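Local coordinates for conserved domain protein (Streptococcus pneumoniae, PDB 4IAJ) that is of unknown function but carries a DUF4649 domain and forms an assembly of several copies in the crystal, at residues 2-10 / 20-29; 41-49 / 58-69. All blocks are in the same frame, centred on the assembly; numbering follows the deposited sequence.

Contact 1: 2-10 / 20-29; sequences GVLNMIEIT and TVTFESYEDF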
loop_
_atom_site.group_PDB
_atom_site.type_symbol
_atom_site.label_atom_id
_atom_site.label_comp_id
_atom_site.label_asym_id
_atom_site.label_seq_id
_atom_site.Cartn_x
_atom_site.Cartn_y
_atom_site.Cartn_z
ATOM N N GLY B 2 7.537 27.846 27.343
ATOM C CA GLY B 2 6.214 28.527 27.229
ATOM C C GLY B 2 5.101 27.595 26.776
ATOM O O GLY B 2 4.023 27.565 27.383
ATOM N N VAL B 3 5.379 26.837 25.708
ATOM C CA VAL B 3 4.441 25.885 25.111
ATOM C C VAL B 3 4.917 24.460 25.353
ATOM O O VAL B 3 6.084 24.163 25.134
ATOM C CB VAL B 3 4.309 26.114 23.584
ATOM C CG1 VAL B 3 3.279 25.173 22.979
ATOM C CG2 VAL B 3 3.953 27.568 23.294
ATOM N N LEU B 4 4.021 23.569 25.773
ATOM C CA LEU B 4 4.424 22.192 26.068
ATOM C C LEU B 4 4.944 21.480 24.810
ATOM O O LEU B 4 6.005 20.852 24.837
ATOM C CB LEU B 4 3.268 21.402 26.692
ATOM C CG LEU B 4 3.638 20.087 27.392
ATOM C CD1 LEU B 4 4.460 20.341 28.652
ATOM C CD2 LEU B 4 2.380 19.287 27.714
ATOM N N ASN B 5 4.205 21.599 23.708
ATOM C CA ASN B 5 4.567 20.938 22.448
ATOM C C ASN B 5 4.869 21.903 21.313
ATOM O O ASN B 5 4.044 22.748 20.957
ATOM C CB ASN B 5 3.441 20.019 22.018
ATOM C CG ASN B 5 3.194 18.924 23.014
ATOM O OD1 ASN B 5 4.120 18.219 23.408
ATOM N ND2 ASN B 5 1.950 18.779 23.441
HETATM N N MSE B 6 6.037 21.742 20.711
HETATM C CA MSE B 6 6.403 22.577 19.577
HETATM C C MSE B 6 5.458 22.419 18.391
HETATM O O MSE B 6 5.208 23.401 17.701
HETATM C CB MSE B 6 7.823 22.265 19.123
HETATM C CG MSE B 6 8.547 23.574 18.853
HETATM SE SE MSE B 6 10.326 23.062 18.252
HETATM C CE MSE B 6 11.083 22.875 20.060
ATOM N N ILE B 7 4.942 21.210 18.151
ATOM C CA ILE B 7 4.004 20.958 17.047
ATOM C C ILE B 7 2.718 20.266 17.522
ATOM O O ILE B 7 2.769 19.258 18.216
ATOM C CB ILE B 7 4.650 20.144 15.912
ATOM C CG1 ILE B 7 5.849 20.905 15.364
ATOM C CG2 ILE B 7 3.653 19.902 14.787
ATOM C CD1 ILE B 7 6.550 20.226 14.214
ATOM N N GLU B 8 1.576 20.857 17.169
ATOM C CA GLU B 8 0.268 20.262 17.373
ATOM C C GLU B 8 -0.468 20.326 16.054
ATOM O O GLU B 8 -0.442 21.347 15.380
ATOM C CB GLU B 8 -0.521 20.994 18.447
ATOM C CG GLU B 8 0.147 20.923 19.812
ATOM C CD GLU B 8 -0.814 21.116 20.984
ATOM O OE1 GLU B 8 -2.047 21.227 20.762
ATOM O OE2 GLU B 8 -0.324 21.143 22.137
ATOM N N ILE B 9 -1.081 19.220 15.663
ATOM C CA ILE B 9 -1.782 19.151 14.391
ATOM C C ILE B 9 -3.180 18.593 14.625
ATOM O O ILE B 9 -3.333 17.540 15.234
ATOM C CB ILE B 9 -1.065 18.253 13.377
ATOM C CG1 ILE B 9 0.395 18.690 13.171
ATOM C CG2 ILE B 9 -1.813 18.261 12.055
ATOM C CD1 ILE B 9 1.228 17.664 12.416
ATOM N N THR B 10 -4.200 19.299 14.145
ATOM C CA THR B 10 -5.555 18.797 14.251
ATOM C C THR B 10 -6.083 18.588 12.836
ATOM O O THR B 10 -5.933 19.439 11.971
ATOM C CB THR B 10 -6.465 19.731 15.054
ATOM O OG1 THR B 10 -6.000 19.826 16.409
ATOM C CG2 THR B 10 -7.871 19.193 15.081
ATOM N N THR B 20 -6.325 15.129 17.164
ATOM C CA THR B 20 -5.171 15.976 17.430
ATOM C C THR B 20 -3.966 15.098 17.767
ATOM O O THR B 20 -4.079 14.201 18.589
ATOM C CB THR B 20 -5.458 16.970 18.567
ATOM O OG1 THR B 20 -6.549 17.818 18.184
ATOM C CG2 THR B 20 -4.242 17.842 18.850
ATOM N N VAL B 21 -2.842 15.347 17.096
ATOM C CA VAL B 21 -1.564 14.715 17.440
ATOM C C VAL B 21 -0.582 15.813 17.800
ATOM O O VAL B 21 -0.697 16.927 17.303
ATOM C CB VAL B 21 -0.989 13.823 16.323
ATOM C CG1 VAL B 21 -1.887 12.615 16.115
ATOM C CG2 VAL B 21 -0.816 14.577 15.007
ATOM N N THR B 22 0.365 15.489 18.679
ATOM C CA THR B 22 1.340 16.457 19.150
ATOM C C THR B 22 2.750 15.882 19.061
ATOM O O THR B 22 2.953 14.663 19.153
ATOM C CB THR B 22 1.078 16.892 20.614
ATOM O OG1 THR B 22 1.248 15.780 21.493
ATOM C CG2 THR B 22 -0.329 17.422 20.785
ATOM N N PHE B 23 3.715 16.774 18.879
ATOM C CA PHE B 23 5.112 16.401 18.872
ATOM C C PHE B 23 5.827 17.351 19.804
ATOM O O PHE B 23 5.632 18.566 19.731
ATOM C CB PHE B 23 5.660 16.406 17.433
ATOM C CG PHE B 23 4.904 15.476 16.518
ATOM C CD1 PHE B 23 5.261 14.138 16.411
ATOM C CD2 PHE B 23 3.793 15.928 15.815
ATOM C CE1 PHE B 23 4.549 13.286 15.598
ATOM C CE2 PHE B 23 3.069 15.073 15.001
ATOM C CZ PHE B 23 3.446 13.756 14.887
ATOM N N GLU B 24 6.594 16.778 20.731
ATOM C CA GLU B 24 7.290 17.559 21.742
ATOM C C GLU B 24 8.362 18.406 21.077
ATOM O O GLU B 24 8.527 19.574 21.411
ATOM C CB GLU B 24 7.903 16.668 22.824
ATOM C CG GLU B 24 8.469 17.459 24.011
ATOM C CD GLU B 24 8.904 16.578 25.180
ATOM O OE1 GLU B 24 8.411 15.430 25.304
ATOM O OE2 GLU B 24 9.732 17.044 25.990
ATOM N N SER B 25 9.060 17.825 20.107
ATOM C CA SER B 25 10.046 18.558 19.324
ATOM C C SER B 25 9.831 18.402 17.816
ATOM O O SER B 25 9.111 17.510 17.344
ATOM C CB SER B 25 11.461 18.092 19.699
ATOM O OG SER B 25 11.722 16.795 19.189
ATOM N N TYR B 26 10.485 19.280 17.065
ATOM C CA TYR B 26 10.499 19.209 15.614
ATOM C C TYR B 26 11.119 17.894 15.146
ATOM O O TYR B 26 10.612 17.275 14.205
ATOM C CB TYR B 26 11.275 20.387 15.018
ATOM C CG TYR B 26 10.995 20.619 13.555
ATOM C CD1 TYR B 26 11.699 19.938 12.569
ATOM C CD2 TYR B 26 10.015 21.515 13.159
ATOM C CE1 TYR B 26 11.435 20.151 11.227
ATOM C CE2 TYR B 26 9.744 21.739 11.823
ATOM C CZ TYR B 26 10.453 21.057 10.861
ATOM O OH TYR B 26 10.173 21.301 9.537
ATOM N N GLU B 27 12.217 17.494 15.794
ATOM C CA GLU B 27 12.841 16.197 15.557
ATOM C C GLU B 27 11.881 15.027 15.788
ATOM O O GLU B 27 11.968 14.034 15.076
ATOM C CB GLU B 27 14.079 16.011 16.451
ATOM N N ASP B 28 10.982 15.118 16.772
ATOM C CA ASP B 28 10.009 14.033 16.996
ATOM C C ASP B 28 9.082 13.920 15.776
ATOM O O ASP B 28 8.748 12.828 15.337
ATOM C CB ASP B 28 9.160 14.235 18.256
ATOM C CG ASP B 28 9.969 14.201 19.537
ATOM O OD1 ASP B 28 11.059 13.588 19.561
ATOM O OD2 ASP B 28 9.497 14.792 20.535
ATOM N N PHE B 29 8.717 15.065 15.216
ATOM C CA PHE B 29 7.865 15.103 14.037
ATOM C C PHE B 29 8.588 14.505 12.827
ATOM O O PHE B 29 8.045 13.639 12.115
ATOM C CB PHE B 29 7.411 16.549 13.781
ATOM C CG PHE B 29 6.692 16.726 12.491
ATOM C CD1 PHE B 29 5.420 16.183 12.315
ATOM C CD2 PHE B 29 7.288 17.396 11.445
ATOM C CE1 PHE B 29 4.753 16.321 11.108
ATOM C CE2 PHE B 29 6.616 17.550 10.239
ATOM C CZ PHE B 29 5.359 17.006 10.069
HETATM O O HOH W 1 3.969 15.228 22.099
#
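Ile7 reaches from strand 7-10 into the angle where strand 20-23 gives way to the helix that starts at Tyr26. Its CG1 stands anti to the carbonyl carbon (chi1 -60°) and the chain runs on extended, which drives the end methyl between two helix residues. Ile7 CD1 lies 3.8 Å from Phe29 CB and just as close to Tyr26 CD2. The other branch, Ile7 CG2, rests against Phe23 CD2 at 4.1 Å. Ile9 repeats the pattern two residues on. Its CD1 fills the hollow between Phe23 CE2 and Phe29 CE1, crossing Phe29 at about a right angle, while its CB packs on Val21 CG2. Phe29 CD1 in turn sits over one face of the Phe23 ring, toward the rim, so the two isoleucine methyls meet a joined aromatic wall.

The other face of the hairpin is more polar. Thr10 OG1 and Thr20 OG1 share a hydrogen bond of 2.7 Å, and the Glu8 stem lies alongside Thr22, Glu8 CG being 3.7 Å from Thr22 CG2. A water links Asn5 OD1 to Thr22 OG1. The antiparallel pairing ends in a classic beta bulge, Met6 and Ile7 both facing Phe23; Ile7 N donates to Phe23 O at 3.2 Å. Just beyond, Ser25 and Asp28 form a capping box at the helix start.

Strand 18-23 is one of the two edge strands of the sheet within this chain, whereas 7-12 also pairs with 46-51 on its other side. Helix 65-71 closes over the apolar face, where Ile65 touches both Ile9 and Phe29.

Contact 2: 41-49 / 58-69; sequences ADYYPVQKL and YHGTYGDIFFYL. With EDO (1,2-ethanediol), chain P.
Val46 presses its CG2 into the bend of the 58-69 segment, Val46 CG2 lying 3.5 Å from Tyr62 N and 3.7 Å from Ile65 CD1. Tyr58 meets this valine with its edge, Val46 CB lying in the ring plane and the two side chains standing roughly perpendicular. Leu49, with CG anti to the backbone N (chi1 167°), brings Leu49 CD2 to Tyr58 CB at 3.8 Å, and its side chain runs antiparallel to that of Ile65. At the start of the 41-49 segment, Ala41 CB sits over one face of the Tyr62 ring as a CH-pi contact, 4.3 Å from the centroid. The Asp42 carboxylate, whose OD2 accepts from Gly39 N, is turned only 16° from the plane of that ring.

The backbones are joined by Tyr62 N to Tyr44 O (2.9 Å), Val46 N to Gly60 O and Gly63 N to Asp42 O. Tyr58 OH donates to Thr61 O at 2.6 Å, in the carbonyl plane, and Asp64 N uses the same acceptor. An ethanediol, probably from the crystallisation liquor, lies over the Tyr43 ring and shares a hydrogen bond with Thr61 OG1. Apolar side chains thus supply the packing, while main-chain bonds and a doubly engaged carbonyl are consistent with a well-defined path into helix 65-71.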
loop_
_atom_site.group_PDB
_atom_site.type_symbol
_atom_site.label_atom_id
_atom_site.label_comp_id
_atom_site.label_asym_id
_atom_site.label_seq_id
_atom_site.Cartn_x
_atom_site.Cartn_y
_atom_site.Cartn_z
ATOM N N ALA B 41 -3.038 9.333 8.516
ATOM C CA ALA B 41 -3.734 10.615 8.327
ATOM C C ALA B 41 -3.325 11.402 7.085
ATOM O O ALA B 41 -3.835 12.504 6.889
ATOM C CB ALA B 41 -3.498 11.476 9.556
ATOM N N ASP B 42 -2.415 10.860 6.265
ATOM C CA ASP B 42 -1.754 11.630 5.191
ATOM C C ASP B 42 -2.677 12.341 4.218
ATOM O O ASP B 42 -2.302 13.374 3.693
ATOM C CB ASP B 42 -0.806 10.749 4.362
ATOM C CG ASP B 42 0.474 10.409 5.109
ATOM O OD1 ASP B 42 0.659 10.896 6.249
ATOM O OD2 ASP B 42 1.267 9.634 4.562
ATOM N N TYR B 43 -3.847 11.790 3.936
ATOM C CA TYR B 43 -4.753 12.470 2.981
ATOM C C TYR B 43 -5.841 13.272 3.694
ATOM O O TYR B 43 -6.820 13.676 3.087
ATOM C CB TYR B 43 -5.384 11.457 2.047
ATOM C CG TYR B 43 -4.448 10.988 0.981
ATOM C CD1 TYR B 43 -3.608 9.889 1.182
ATOM C CD2 TYR B 43 -4.393 11.645 -0.219
ATOM C CE1 TYR B 43 -2.744 9.471 0.182
ATOM C CE2 TYR B 43 -3.559 11.235 -1.229
ATOM C CZ TYR B 43 -2.728 10.161 -1.029
ATOM O OH TYR B 43 -1.902 9.788 -2.061
ATOM N N TYR B 44 -5.695 13.502 4.994
ATOM C CA TYR B 44 -6.757 14.168 5.709
ATOM C C TYR B 44 -6.476 15.660 5.713
ATOM O O TYR B 44 -5.325 16.073 5.865
ATOM C CB TYR B 44 -6.864 13.645 7.124
ATOM C CG TYR B 44 -7.505 12.276 7.307
ATOM C CD1 TYR B 44 -8.541 11.828 6.491
ATOM C CD2 TYR B 44 -7.142 11.483 8.379
ATOM C CE1 TYR B 44 -9.145 10.600 6.709
ATOM C CE2 TYR B 44 -7.752 10.261 8.616
ATOM C CZ TYR B 44 -8.754 9.829 7.788
ATOM O OH TYR B 44 -9.399 8.651 8.041
ATOM N N PRO B 45 -7.536 16.477 5.558
ATOM C CA PRO B 45 -7.342 17.925 5.652
ATOM C C PRO B 45 -6.976 18.380 7.059
ATOM O O PRO B 45 -7.503 17.857 8.055
ATOM C CB PRO B 45 -8.712 18.492 5.256
ATOM C CG PRO B 45 -9.683 17.408 5.623
ATOM C CD PRO B 45 -8.959 16.115 5.406
ATOM N N VAL B 46 -6.086 19.367 7.134
ATOM C CA VAL B 46 -5.638 19.900 8.420
ATOM C C VAL B 46 -6.514 21.074 8.821
ATOM O O VAL B 46 -6.681 22.033 8.074
ATOM C CB VAL B 46 -4.152 20.291 8.399
ATOM C CG1 VAL B 46 -3.735 20.978 9.691
ATOM C CG2 VAL B 46 -3.290 19.050 8.171
ATOM N N GLN B 47 -7.087 20.966 10.007
ATOM C CA GLN B 47 -7.927 22.006 10.543
ATOM C C GLN B 47 -7.103 23.033 11.291
ATOM O O GLN B 47 -7.418 24.213 11.235
ATOM C CB GLN B 47 -8.962 21.397 11.470
ATOM C CG GLN B 47 -10.159 22.295 11.686
ATOM C CD GLN B 47 -10.821 22.021 13.007
ATOM O OE1 GLN B 47 -10.174 22.081 14.060
ATOM N NE2 GLN B 47 -12.111 21.696 12.969
ATOM N N LYS B 48 -6.059 22.590 12.003
ATOM C CA LYS B 48 -5.173 23.501 12.744
ATOM C C LYS B 48 -3.730 22.981 12.796
ATOM O O LYS B 48 -3.513 21.832 13.137
ATOM C CB LYS B 48 -5.690 23.685 14.166
ATOM C CG LYS B 48 -4.843 24.584 15.045
ATOM C CD LYS B 48 -5.519 24.849 16.388
ATOM C CE LYS B 48 -5.261 23.719 17.373
ATOM N NZ LYS B 48 -5.940 23.944 18.676
ATOM N N LEU B 49 -2.767 23.832 12.449
ATOM C CA LEU B 49 -1.343 23.518 12.573
ATOM C C LEU B 49 -0.703 24.571 13.459
ATOM O O LEU B 49 -0.672 25.738 13.100
ATOM C CB LEU B 49 -0.668 23.491 11.210
ATOM C CG LEU B 49 0.859 23.471 11.175
ATOM C CD1 LEU B 49 1.410 22.188 11.797
ATOM C CD2 LEU B 49 1.350 23.613 9.750
ATOM N N TYR B 58 -2.218 27.376 7.565
ATOM C CA TYR B 58 -1.911 26.270 6.646
ATOM C C TYR B 58 -3.173 25.681 6.027
ATOM O O TYR B 58 -4.176 25.454 6.699
ATOM C CB TYR B 58 -1.101 25.182 7.369
ATOM C CG TYR B 58 -0.861 23.947 6.541
ATOM C CD1 TYR B 58 0.133 23.915 5.589
ATOM C CD2 TYR B 58 -1.626 22.805 6.721
ATOM C CE1 TYR B 58 0.349 22.788 4.817
ATOM C CE2 TYR B 58 -1.413 21.672 5.961
ATOM C CZ TYR B 58 -0.423 21.664 5.015
ATOM O OH TYR B 58 -0.207 20.540 4.264
ATOM N N HIS B 59 -3.117 25.455 4.727
ATOM C CA HIS B 59 -4.234 24.903 4.004
ATOM C C HIS B 59 -3.664 23.750 3.192
ATOM O O HIS B 59 -2.878 23.946 2.250
ATOM C CB HIS B 59 -4.885 25.960 3.108
ATOM C CG HIS B 59 -5.035 27.299 3.768
ATOM N ND1 HIS B 59 -6.005 27.563 4.710
ATOM C CD2 HIS B 59 -4.320 28.439 3.638
ATOM C CE1 HIS B 59 -5.890 28.811 5.126
ATOM N NE2 HIS B 59 -4.878 29.368 4.486
ATOM N N GLY B 60 -4.028 22.538 3.577
ATOM C CA GLY B 60 -3.519 21.376 2.898
ATOM C C GLY B 60 -3.744 20.143 3.733
ATOM O O GLY B 60 -4.432 20.193 4.774
ATOM N N THR B 61 -3.184 19.043 3.238
ATOM C CA THR B 61 -3.301 17.740 3.861
ATOM C C THR B 61 -2.244 17.563 4.923
ATOM O O THR B 61 -1.233 18.286 4.957
ATOM C CB THR B 61 -3.097 16.599 2.850
ATOM O OG1 THR B 61 -1.806 16.738 2.244
ATOM C CG2 THR B 61 -4.148 16.623 1.777
ATOM N N TYR B 62 -2.474 16.574 5.785
ATOM C CA TYR B 62 -1.520 16.222 6.809
ATOM C C TYR B 62 -0.206 15.828 6.153
ATOM O O TYR B 62 0.844 16.242 6.591
ATOM C CB TYR B 62 -2.052 15.065 7.659
ATOM C CG TYR B 62 -1.156 14.675 8.809
ATOM C CD1 TYR B 62 -0.026 13.875 8.593
ATOM C CD2 TYR B 62 -1.418 15.102 10.103
ATOM C CE1 TYR B 62 0.810 13.529 9.631
ATOM C CE2 TYR B 62 -0.581 14.747 11.150
ATOM C CZ TYR B 62 0.525 13.953 10.900
ATOM O OH TYR B 62 1.362 13.611 11.936
ATOM N N GLY B 63 -0.287 15.040 5.089
ATOM C CA GLY B 63 0.890 14.545 4.385
ATOM C C GLY B 63 1.796 15.618 3.834
ATOM O O GLY B 63 2.979 15.407 3.741
ATOM N N ASP B 64 1.242 16.780 3.496
ATOM C CA ASP B 64 2.042 17.884 2.940
ATOM C C ASP B 64 2.639 18.837 3.979
ATOM O O ASP B 64 3.346 19.794 3.618
ATOM C CB ASP B 64 1.186 18.704 1.972
ATOM C CG ASP B 64 1.029 18.048 0.632
ATOM O OD1 ASP B 64 1.871 17.200 0.267
ATOM O OD2 ASP B 64 0.075 18.408 -0.083
ATOM N N ILE B 65 2.378 18.598 5.258
ATOM C CA ILE B 65 2.953 19.448 6.308
ATOM C C ILE B 65 4.472 19.410 6.356
ATOM O O ILE B 65 5.114 20.456 6.452
ATOM C CB ILE B 65 2.425 19.110 7.709
ATOM C CG1 ILE B 65 0.930 19.399 7.798
ATOM C CG2 ILE B 65 3.153 19.963 8.754
ATOM C CD1 ILE B 65 0.301 18.909 9.089
ATOM N N PHE B 66 5.049 18.216 6.259
ATOM C CA PHE B 66 6.504 18.069 6.307
ATOM C C PHE B 66 7.205 18.980 5.297
ATOM O O PHE B 66 8.142 19.684 5.638
ATOM C CB PHE B 66 6.892 16.594 6.084
ATOM C CG PHE B 66 8.364 16.325 6.179
ATOM C CD1 PHE B 66 8.965 16.110 7.406
ATOM C CD2 PHE B 66 9.147 16.263 5.042
ATOM C CE1 PHE B 66 10.325 15.859 7.505
ATOM C CE2 PHE B 66 10.504 16.010 5.132
ATOM C CZ PHE B 66 11.096 15.807 6.366
ATOM N N PHE B 67 6.738 18.981 4.057
ATOM C CA PHE B 67 7.368 19.795 3.017
ATOM C C PHE B 67 7.091 21.282 3.207
ATOM O O PHE B 67 7.987 22.099 3.041
ATOM C CB PHE B 67 6.905 19.311 1.645
ATOM C CG PHE B 67 7.302 17.891 1.377
ATOM C CD1 PHE B 67 8.609 17.587 1.026
ATOM C CD2 PHE B 67 6.400 16.846 1.578
ATOM C CE1 PHE B 67 9.000 16.277 0.806
ATOM C CE2 PHE B 67 6.788 15.526 1.364
ATOM C CZ PHE B 67 8.095 15.245 0.985
ATOM N N TYR B 68 5.851 21.624 3.549
ATOM C CA TYR B 68 5.490 23.008 3.883
ATOM C C TYR B 68 6.428 23.613 4.921
ATOM O O TYR B 68 6.982 24.686 4.700
ATOM C CB TYR B 68 4.041 23.074 4.377
ATOM C CG TYR B 68 3.598 24.420 4.941
ATOM C CD1 TYR B 68 3.159 25.458 4.105
ATOM C CD2 TYR B 68 3.577 24.629 6.314
ATOM C CE1 TYR B 68 2.730 26.672 4.636
ATOM C CE2 TYR B 68 3.149 25.827 6.851
ATOM C CZ TYR B 68 2.731 26.845 6.020
ATOM O OH TYR B 68 2.322 28.015 6.608
ATOM N N LEU B 69 6.590 22.935 6.055
ATOM C CA LEU B 69 7.408 23.450 7.148
ATOM C C LEU B 69 8.855 23.629 6.726
ATOM O O LEU B 69 9.492 24.602 7.107
ATOM C CB LEU B 69 7.333 22.533 8.375
ATOM C CG LEU B 69 6.026 22.581 9.161
ATOM C CD1 LEU B 69 6.080 21.646 10.363
ATOM C CD2 LEU B 69 5.706 24.002 9.613
HETATM C C1 EDO P . -1.151 13.144 0.627
HETATM O O1 EDO P . -0.894 14.529 0.892
HETATM C C2 EDO P . 0.103 12.273 0.722
HETATM O O2 EDO P . 1.212 12.942 1.345
HETATM O O HOH W 2 -6.296 22.539 5.261
#

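Overall arrangement
Both contacts serve the same four-stranded antiparallel sheet, through the neighbouring strands 7-12 and 46-51, where Thr10 pairs with Gln47 and Lys48 across a classic beta bulge. Contact 1 pairs the strands of a hairpin, with a bulge at one end, and includes the start of the following helix; it mixes a largely buried apolar face with a more exposed polar one. Contact 2 is the more buried, about half of its touching residues being buried and none fully exposed; a few bonds tie loops together, and apolar packing runs from strand to helix. Ile65 and Tyr62 bridge the two by reaching Ile9. Other subunits touch 41-49/58-69, through residues such as Tyr43, but not 2-10/20-29.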